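PDB 1LVM: catalytic domain of the nuclear inclusion protein A (nia) from Tobacco etch virus, which is a chymotrypsin-type cysteine protease of peptidase family C4 that cleaves specific peptide sequences, consistent with processing of the viral polyprotein. Local coordinates for residues Met132-Phe140 with Phe147-Lys155. The protein carries 1 engineered substitution. Residues are numbered along the deposited sequence; the frame is centred on the assembly and turned at random.
Sequences MVSDTSCTF and FWKHWIQTK
Phe140 meets Trp151 with its CD1 atom, 3.7 Å from CH2 of the indole. The two side chains cross at about a right angle, and CZ3 of Trp151 lies in the plane of the Phe140 ring, at its edge. The carbonyl of Phe140 takes the backbone N-H of Lys149 in a nearly straight bond of 2.8 Å from N to O. The carbonyl carbon of Phe140 lies 3.4 Å from CE3 of Trp148. Trp148 in turn packs against Phe187 of strand 185-189.

The segments belong to the hairpin of strands 130-142 and 147-150, two neighbours in the six-stranded antiparallel barrel of this chymotrypsin-type fold. Pairing between them is irregular, and side-chain oxygens take part in two of the three hydrogen bonds between the segments. A chi1 of -171° sets Thr139 OG1 beside the carbonyl carbon of its own residue. From there OG1 donates to Lys149 O at 2.7 Å. The same OG1 is in plane at the edge of the Trp148 ring. Ser137 OG accepts the N-H of Trp151 at 2.8 Å from the nitrogen and donates to the carbonyl O of Cys138. Both oxygens lie at the edge of the Trp151 ring, in its plane.

Ile152 fills the far end of the contact. Its CG1 rests on Ser137 CB at 3.5 Å, and its CG2 lies 3.5 Å from Ser134 OG. That hydroxyl donates to Asp135 O and is also bonded to Leu119 N on the adjoining strand 116-123. Beyond Ile152 the chain runs on to Thr154, whose OG1 makes a weak hydrogen bond to the bound peptide.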
ATOM      1  N   MET A 132       7.303  12.338   0.284  1.00 16.96           N
ATOM      2  CA  MET A 132       8.527  11.950  -0.416  1.00 12.88           C
ATOM      3  C   MET A 132       8.135  11.263  -1.707  1.00 17.09           C
ATOM      4  O   MET A 132       7.144  10.549  -1.704  1.00 16.93           O
ATOM      5  CB  MET A 132       9.309  11.046   0.508  1.00 14.68           C
ATOM      6  CG  MET A 132       9.501  11.725   1.875  1.00 25.76           C
ATOM      7  SD  MET A 132      10.496  10.752   3.052  1.00 34.02           S
ATOM      8  CE  MET A 132      11.720  10.371   2.240  1.00 17.55           C
ATOM      9  N   VAL A 133       8.889  11.497  -2.797  1.00 15.07           N
ATOM     10  CA  VAL A 133       8.566  10.926  -4.107  1.00 12.12           C
ATOM     11  C   VAL A 133       9.855  10.412  -4.683  1.00 14.79           C
ATOM     12  O   VAL A 133      10.913  11.056  -4.595  1.00 18.30           O
ATOM     13  CB  VAL A 133       8.055  11.998  -5.056  1.00 23.05           C
ATOM     14  CG1 VAL A 133       7.351  11.342  -6.282  1.00 21.96           C
ATOM     15  CG2 VAL A 133       7.064  12.857  -4.331  1.00 29.89           C
ATOM     16  N   SER A 134       9.752   9.248  -5.302  1.00 12.51           N
ATOM     17  CA  SER A 134      10.930   8.591  -5.817  1.00 16.20           C
ATOM     18  C   SER A 134      11.116   8.949  -7.264  1.00 14.59           C
ATOM     19  O   SER A 134      10.315   9.639  -7.878  1.00 14.94           O
ATOM     20  CB  SER A 134      10.753   7.053  -5.723  1.00 20.30           C
ATOM     21  OG  SER A 134       9.875   6.644  -6.765  1.00 14.22           O
ATOM     22  N   ASP A 135      12.192   8.412  -7.820  1.00 14.18           N
ATOM     23  CA  ASP A 135      12.402   8.604  -9.228  1.00 19.40           C
ATOM     24  C   ASP A 135      11.425   7.644  -9.904  1.00 20.17           C
ATOM     25  O   ASP A 135      10.794   6.817  -9.274  1.00 17.33           O
ATOM     26  CB  ASP A 135      13.875   8.304  -9.560  1.00 19.39           C
ATOM     27  CG  ASP A 135      14.318   8.839 -10.919  1.00 22.69           C
ATOM     28  OD1 ASP A 135      13.502   9.210 -11.810  1.00 21.77           O
ATOM     29  OD2 ASP A 135      15.548   8.854 -11.113  1.00 32.00           O
ATOM     30  N   THR A 136      11.313   7.775 -11.205  1.00 15.25           N
ATOM     31  CA  THR A 136      10.362   7.058 -12.037  1.00 20.38           C
ATOM     32  C   THR A 136      10.836   5.764 -12.650  1.00 25.04           C
ATOM     33  O   THR A 136      11.955   5.667 -13.140  1.00 19.85           O
ATOM     34  CB  THR A 136       9.942   7.994 -13.186  1.00 26.25           C
ATOM     35  OG1 THR A 136       9.380   9.163 -12.621  1.00 29.73           O
ATOM     36  CG2 THR A 136       8.896   7.340 -14.058  1.00 20.85           C
ATOM     37  N   SER A 137       9.950   4.774 -12.640  1.00 16.66           N
ATOM     38  CA  SER A 137      10.250   3.474 -13.240  1.00 14.27           C
ATOM     39  C   SER A 137       9.104   3.091 -14.209  1.00 17.55           C
ATOM     40  O   SER A 137       7.991   3.548 -14.023  1.00 17.70           O
ATOM     41  CB  SER A 137      10.303   2.458 -12.094  1.00 24.42           C
ATOM     42  OG  SER A 137      10.222   1.110 -12.530  1.00 20.80           O
ATOM     43  N   CYS A 138       9.377   2.314 -15.273  1.00 17.73           N
ATOM     44  CA  CYS A 138       8.269   1.798 -16.089  1.00 15.14           C
ATOM     45  C   CYS A 138       7.799   0.506 -15.322  1.00 15.72           C
ATOM     46  O   CYS A 138       8.439   0.067 -14.363  1.00 23.47           O
ATOM     47  CB  CYS A 138       8.713   1.458 -17.522  1.00 35.34           C
ATOM     48  SG  CYS A 138       9.049   2.951 -18.536  1.00 44.09           S
ATOM     49  N   THR A 139       6.690  -0.072 -15.740  1.00 19.21           N
ATOM     50  CA  THR A 139       6.135  -1.235 -15.053  1.00 17.44           C
ATOM     51  C   THR A 139       5.494  -2.194 -15.997  1.00 16.32           C
ATOM     52  O   THR A 139       4.987  -1.782 -17.061  1.00 17.31           O
ATOM     53  CB  THR A 139       5.098  -0.748 -13.957  1.00 15.90           C
ATOM     54  OG1 THR A 139       4.702  -1.843 -13.132  1.00 16.06           O
ATOM     55  CG2 THR A 139       3.866  -0.091 -14.581  1.00 15.98           C
ATOM     56  N   PHE A 140       5.541  -3.483 -15.615  1.00 17.37           N
ATOM     57  CA  PHE A 140       4.955  -4.570 -16.366  1.00 13.97           C
ATOM     58  C   PHE A 140       4.346  -5.612 -15.479  1.00 14.77           C
ATOM     59  O   PHE A 140       4.819  -5.815 -14.361  1.00 20.23           O
ATOM     60  CB  PHE A 140       6.021  -5.278 -17.232  1.00 19.10           C
ATOM     61  CG  PHE A 140       6.752  -4.373 -18.135  1.00 24.62           C
ATOM     62  CD1 PHE A 140       7.846  -3.640 -17.647  1.00 21.71           C
ATOM     63  CD2 PHE A 140       6.403  -4.289 -19.498  1.00 24.96           C
ATOM     64  CE1 PHE A 140       8.590  -2.845 -18.501  1.00 28.95           C
ATOM     65  CE2 PHE A 140       7.147  -3.486 -20.381  1.00 24.83           C
ATOM     66  CZ  PHE A 140       8.244  -2.767 -19.870  1.00 27.30           C
ATOM     67  N   PHE A 147       0.791  -9.345  -9.225  1.00 14.28           N
ATOM     68  CA  PHE A 147       1.949  -8.557  -8.878  1.00 17.48           C
ATOM     69  C   PHE A 147       2.439  -7.916 -10.188  1.00 20.30           C
ATOM     70  O   PHE A 147       2.326  -8.526 -11.276  1.00 22.08           O
ATOM     71  CB  PHE A 147       3.086  -9.424  -8.330  1.00 17.64           C
ATOM     72  CG  PHE A 147       2.860  -9.927  -6.950  1.00 22.46           C
ATOM     73  CD1 PHE A 147       3.078  -9.092  -5.850  1.00 18.80           C
ATOM     74  CD2 PHE A 147       2.477 -11.253  -6.733  1.00 22.97           C
ATOM     75  CE1 PHE A 147       2.933  -9.575  -4.541  1.00 22.12           C
ATOM     76  CE2 PHE A 147       2.315 -11.744  -5.449  1.00 24.95           C
ATOM     77  CZ  PHE A 147       2.551 -10.899  -4.341  1.00 17.76           C
ATOM     78  N   TRP A 148       2.941  -6.684 -10.077  1.00 18.09           N
ATOM     79  CA  TRP A 148       3.549  -5.940 -11.221  1.00 14.27           C
ATOM     80  C   TRP A 148       4.965  -5.618 -10.817  1.00 18.05           C
ATOM     81  O   TRP A 148       5.265  -5.402  -9.656  1.00 15.37           O
ATOM     82  CB  TRP A 148       2.798  -4.656 -11.560  1.00 13.86           C
ATOM     83  CG  TRP A 148       1.595  -4.910 -12.387  1.00 11.31           C
ATOM     84  CD1 TRP A 148       0.560  -5.763 -12.088  1.00 18.24           C
ATOM     85  CD2 TRP A 148       1.292  -4.329 -13.663  1.00 13.33           C
ATOM     86  NE1 TRP A 148      -0.350  -5.742 -13.090  1.00 15.61           N
ATOM     87  CE2 TRP A 148       0.073  -4.869 -14.073  1.00 12.40           C
ATOM     88  CE3 TRP A 148       1.954  -3.396 -14.504  1.00 16.07           C
ATOM     89  CZ2 TRP A 148      -0.520  -4.529 -15.276  1.00 13.27           C
ATOM     90  CZ3 TRP A 148       1.344  -3.042 -15.734  1.00 14.82           C
ATOM     91  CH2 TRP A 148       0.127  -3.611 -16.092  1.00 20.45           C
ATOM     92  N   LYS A 149       5.875  -5.621 -11.792  1.00 14.85           N
ATOM     93  CA  LYS A 149       7.273  -5.319 -11.541  1.00 13.73           C
ATOM     94  C   LYS A 149       7.537  -3.822 -11.539  1.00 13.68           C
ATOM     95  O   LYS A 149       6.942  -3.065 -12.318  1.00 16.44           O
ATOM     96  CB  LYS A 149       8.144  -5.918 -12.694  1.00 18.68           C
ATOM     97  CG  LYS A 149       8.016  -7.471 -12.944  1.00 31.60           C
ATOM     98  CD  LYS A 149       8.965  -7.972 -14.177  1.00 24.98           C
ATOM     99  CE  LYS A 149       8.837  -9.462 -14.611  1.00 87.94           C
ATOM    100  NZ  LYS A 149       9.617  -9.808 -15.917  1.00 33.92           N
ATOM    101  N   HIS A 150       8.486  -3.405 -10.707  1.00 17.95           N
ATOM    102  CA  HIS A 150       8.877  -2.019 -10.733  1.00 21.46           C
ATOM    103  C   HIS A 150      10.342  -2.007 -10.365  1.00 16.83           C
ATOM    104  O   HIS A 150      10.833  -2.978  -9.776  1.00 15.04           O
ATOM    105  CB  HIS A 150       7.983  -1.128  -9.806  1.00 17.39           C
ATOM    106  CG  HIS A 150       8.372  -1.131  -8.358  1.00 15.78           C
ATOM    107  ND1 HIS A 150       7.634  -1.797  -7.388  1.00 22.05           N
ATOM    108  CD2 HIS A 150       9.414  -0.549  -7.715  1.00 10.51           C
ATOM    109  CE1 HIS A 150       8.217  -1.623  -6.207  1.00 13.03           C
ATOM    110  NE2 HIS A 150       9.301  -0.869  -6.381  1.00 18.46           N
ATOM    111  N   TRP A 151      11.068  -0.942 -10.781  1.00 18.01           N
ATOM    112  CA  TRP A 151      12.488  -0.850 -10.477  1.00 14.62           C
ATOM    113  C   TRP A 151      12.865   0.349  -9.600  1.00 20.41           C
ATOM    114  O   TRP A 151      13.888   1.001  -9.799  1.00 23.75           O
ATOM    115  CB  TRP A 151      13.279  -0.863 -11.810  1.00 25.32           C
ATOM    116  CG  TRP A 151      13.166  -2.189 -12.495  1.00 25.84           C
ATOM    117  CD1 TRP A 151      14.028  -3.233 -12.381  1.00 46.57           C
ATOM    118  CD2 TRP A 151      12.099  -2.649 -13.373  1.00 26.98           C
ATOM    119  NE1 TRP A 151      13.578  -4.310 -13.121  1.00 34.64           N
ATOM    120  CE2 TRP A 151      12.408  -3.977 -13.743  1.00 31.69           C
ATOM    121  CE3 TRP A 151      10.937  -2.076 -13.867  1.00 27.64           C
ATOM    122  CZ2 TRP A 151      11.603  -4.727 -14.584  1.00 31.49           C
ATOM    123  CZ3 TRP A 151      10.124  -2.836 -14.716  1.00 26.06           C
ATOM    124  CH2 TRP A 151      10.465  -4.142 -15.061  1.00 23.45           C
ATOM    125  N   ILE A 152      12.024   0.650  -8.618  1.00 18.05           N
ATOM    126  CA  ILE A 152      12.341   1.716  -7.665  1.00 15.80           C
ATOM    127  C   ILE A 152      12.981   1.167  -6.404  1.00 23.63           C
ATOM    128  O   ILE A 152      12.424   0.275  -5.786  1.00 19.91           O
ATOM    129  CB  ILE A 152      11.063   2.474  -7.304  1.00 15.82           C
ATOM    130  CG1 ILE A 152      10.498   3.047  -8.609  1.00 15.70           C
ATOM    131  CG2 ILE A 152      11.358   3.538  -6.207  1.00 18.30           C
ATOM    132  CD1 ILE A 152       9.009   3.557  -8.549  1.00 13.76           C
ATOM    133  N   GLN A 153      14.126   1.717  -5.985  1.00 16.97           N
ATOM    134  CA  GLN A 153      14.797   1.209  -4.781  1.00 18.68           C
ATOM    135  C   GLN A 153      13.893   1.421  -3.579  1.00 28.54           C
ATOM    136  O   GLN A 153      13.417   2.503  -3.357  1.00 27.82           O
ATOM    137  CB  GLN A 153      16.087   1.968  -4.547  1.00 29.58           C
ATOM    138  CG  GLN A 153      17.296   1.293  -5.004  1.00 67.97           C
ATOM    139  CD  GLN A 153      18.420   1.678  -4.111  1.00 93.94           C
ATOM    140  OE1 GLN A 153      18.667   2.863  -3.912  1.00 41.92           O
ATOM    141  NE2 GLN A 153      19.101   0.691  -3.537  1.00 72.70           N
ATOM    142  N   THR A 154      13.627   0.377  -2.821  1.00 24.14           N
ATOM    143  CA  THR A 154      12.753   0.535  -1.679  1.00 21.42           C
ATOM    144  C   THR A 154      13.505  -0.045  -0.489  1.00 34.88           C
ATOM    145  O   THR A 154      14.254  -1.002  -0.646  1.00 37.06           O
ATOM    146  CB  THR A 154      11.485  -0.278  -1.852  1.00 33.27           C
ATOM    147  OG1 THR A 154      11.838  -1.665  -1.846  1.00 57.83           O
ATOM    148  CG2 THR A 154      10.832   0.016  -3.158  1.00 32.52           C
ATOM    149  N   LYS A 155      13.307   0.518   0.692  1.00 35.98           N
ATOM    150  CA  LYS A 155      13.958   0.010   1.913  1.00 28.56           C
ATOM    151  C   LYS A 155      12.998  -0.898   2.642  1.00 40.60           C
ATOM    152  O   LYS A 155      11.785  -0.824   2.449  1.00 25.09           O
ATOM    153  CB  LYS A 155      14.300   1.150   2.871  1.00 26.77           C
ATOM    154  CG  LYS A 155      15.200   2.195   2.318  1.00 35.89           C
ATOM    155  CD  LYS A 155      15.315   3.366   3.277  1.00 33.50           C
ATOM    156  CE  LYS A 155      13.966   3.804   3.857  1.00 75.72           C
ATOM    157  NZ  LYS A 155      14.094   4.983   4.778  1.00 93.94           N
TER